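Local atomic coordinates of probable LacI-family transcriptional regulator (Corynebacterium glutamicum ATCC 13032, PDB entry 3BIL), a protein that probably acts as a DNA-binding transcription factor of the LacI family, recognising regulatory DNA sequences, though its own function has not been established. Residues 113-118 with 124-129. Numbering follows the deposited sequence.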
loop_
_atom_site.group_PDB
_atom_site.type_symbol
_atom_site.label_atom_id
_atom_site.label_comp_id
_atom_site.label_asym_id
_atom_site.label_seq_id
_atom_site.Cartn_x
_atom_site.Cartn_y
_atom_site.Cartn_z
ATOM N N GLY A 113 -9.852 13.013 17.793
ATOM C CA GLY A 113 -8.542 13.160 18.434
ATOM C C GLY A 113 -7.513 13.914 17.606
ATOM O O GLY A 113 -6.817 14.790 18.119
ATOM N N SER A 114 -7.435 13.588 16.317
ATOM C CA SER A 114 -6.445 14.177 15.393
ATOM C C SER A 114 -6.611 15.664 15.103
ATOM O O SER A 114 -5.650 16.427 15.188
ATOM C CB SER A 114 -6.463 13.430 14.060
ATOM O OG SER A 114 -5.716 12.237 14.133
ATOM N N LEU A 115 -7.827 16.048 14.715
ATOM C CA LEU A 115 -8.159 17.425 14.374
ATOM C C LEU A 115 -7.865 18.318 15.554
ATOM O O LEU A 115 -7.115 19.293 15.436
ATOM C CB LEU A 115 -9.639 17.531 14.033
ATOM C CG LEU A 115 -10.091 16.793 12.780
ATOM C CD1 LEU A 115 -11.543 16.321 12.918
ATOM C CD2 LEU A 115 -9.882 17.689 11.566
ATOM N N GLU A 116 -8.459 17.971 16.692
ATOM C CA GLU A 116 -8.151 18.621 17.954
ATOM C C GLU A 116 -6.635 18.825 18.069
ATOM O O GLU A 116 -6.165 19.938 18.314
ATOM C CB GLU A 116 -8.676 17.764 19.114
ATOM C CG GLU A 116 -8.309 18.274 20.509
ATOM C CD GLU A 116 -7.743 17.175 21.411
ATOM O OE1 GLU A 116 -8.290 16.996 22.516
ATOM O OE2 GLU A 116 -6.759 16.492 21.022
ATOM N N PHE A 117 -5.873 17.752 17.862
ATOM C CA PHE A 117 -4.433 17.828 18.013
ATOM C C PHE A 117 -3.786 18.667 16.924
ATOM O O PHE A 117 -2.935 19.491 17.222
ATOM C CB PHE A 117 -3.801 16.436 18.059
ATOM C CG PHE A 117 -2.292 16.459 18.155
ATOM C CD1 PHE A 117 -1.660 16.455 19.390
ATOM C CD2 PHE A 117 -1.505 16.497 17.012
ATOM C CE1 PHE A 117 -0.260 16.481 19.477
ATOM C CE2 PHE A 117 -0.108 16.532 17.095
ATOM C CZ PHE A 117 0.511 16.524 18.327
ATOM N N LEU A 118 -4.173 18.459 15.668
ATOM C CA LEU A 118 -3.494 19.138 14.555
ATOM C C LEU A 118 -3.555 20.656 14.652
ATOM O O LEU A 118 -2.555 21.334 14.402
ATOM C CB LEU A 118 -4.002 18.673 13.177
ATOM C CG LEU A 118 -3.393 17.436 12.489
ATOM C CD1 LEU A 118 -4.007 17.274 11.105
ATOM C CD2 LEU A 118 -1.874 17.497 12.375
ATOM N N ASP A 124 -0.464 25.128 9.302
ATOM C CA ASP A 124 -1.043 26.173 8.449
ATOM C C ASP A 124 -2.383 25.765 7.805
ATOM O O ASP A 124 -3.294 26.594 7.694
ATOM C CB ASP A 124 -0.038 26.625 7.374
ATOM C CG ASP A 124 1.251 27.212 7.966
ATOM O OD1 ASP A 124 1.443 27.163 9.199
ATOM O OD2 ASP A 124 2.089 27.719 7.189
ATOM N N GLY A 125 -2.492 24.492 7.398
ATOM C CA GLY A 125 -3.714 23.941 6.766
ATOM C C GLY A 125 -3.987 22.451 6.979
ATOM O O GLY A 125 -3.091 21.675 7.307
ATOM N N ILE A 126 -5.236 22.048 6.790
ATOM C CA ILE A 126 -5.625 20.646 6.935
ATOM C C ILE A 126 -6.312 20.151 5.669
ATOM O O ILE A 126 -7.312 20.727 5.248
ATOM C CB ILE A 126 -6.574 20.434 8.145
ATOM C CG1 ILE A 126 -5.823 20.664 9.454
ATOM C CG2 ILE A 126 -7.180 19.046 8.116
ATOM C CD1 ILE A 126 -6.623 20.350 10.685
ATOM N N ILE A 127 -5.755 19.107 5.057
ATOM C CA ILE A 127 -6.432 18.391 3.973
ATOM C C ILE A 127 -6.870 17.071 4.539
ATOM O O ILE A 127 -6.080 16.356 5.166
ATOM C CB ILE A 127 -5.529 18.138 2.795
ATOM C CG1 ILE A 127 -5.287 19.442 2.038
ATOM C CG2 ILE A 127 -6.156 17.091 1.882
ATOM C CD1 ILE A 127 -4.150 19.377 1.035
ATOM N N CYS A 128 -8.128 16.733 4.311
ATOM C CA CYS A 128 -8.737 15.692 5.115
ATOM C C CYS A 128 -9.863 14.898 4.431
ATOM O O CYS A 128 -10.613 15.447 3.615
ATOM C CB CYS A 128 -9.220 16.342 6.401
ATOM S SG CYS A 128 -10.539 15.501 7.150
ATOM N N VAL A 129 -9.963 13.605 4.766
ATOM C CA VAL A 129 -11.041 12.720 4.283
ATOM C C VAL A 129 -12.044 12.538 5.402
ATOM O O VAL A 129 -11.853 11.697 6.272
ATOM C CB VAL A 129 -10.550 11.315 3.814
ATOM C CG1 VAL A 129 -11.722 10.483 3.344
ATOM C CG2 VAL A 129 -9.515 11.422 2.698
#
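I126 reaches from the strand into the inner face of helix 108-120 and lodges its CD1 methyl against L115 and L118, residues one helical turn apart. All cross-segment contacts within 4.5 Å are apolar, and no hydrogen bond joins the two segments. The closest approach is I126 CD1 to L118 CB, 4.0 Å; the same methyl lies 4.1 Å from L118 CD1, so it meets both the root and one branch of this leucine. L118 CD1 also lies 4.2 Å from I126 CG1, so the contact extends inward from the terminal methyl; the two side chains pass each other at a slant. L115 adds a looser touch through a single branch, its CD2 standing 4.3 Å from I126 CD1. The isoleucine chain is extended beyond CG1 (chi2 -174°), which carries CD1 out to the helix, the CA atoms of L118 and I126 standing 8.1 Å apart.

The backbone hydrogen bonds run within the helix and within the sheet, not between them: L118 N donates to S114 O, while the backbone of I126 is hydrogen-bonded to P147 and V149, just before and on the adjacent strand 148-151. I72 of strand 69-73 touches both leucines. On the other sheet face, I127 packs on V304 and L307 of helix 296-308, placing strand 126-128 between two helical layers, as expected for the alpha/beta fold of periplasmic-binding-protein-like domains.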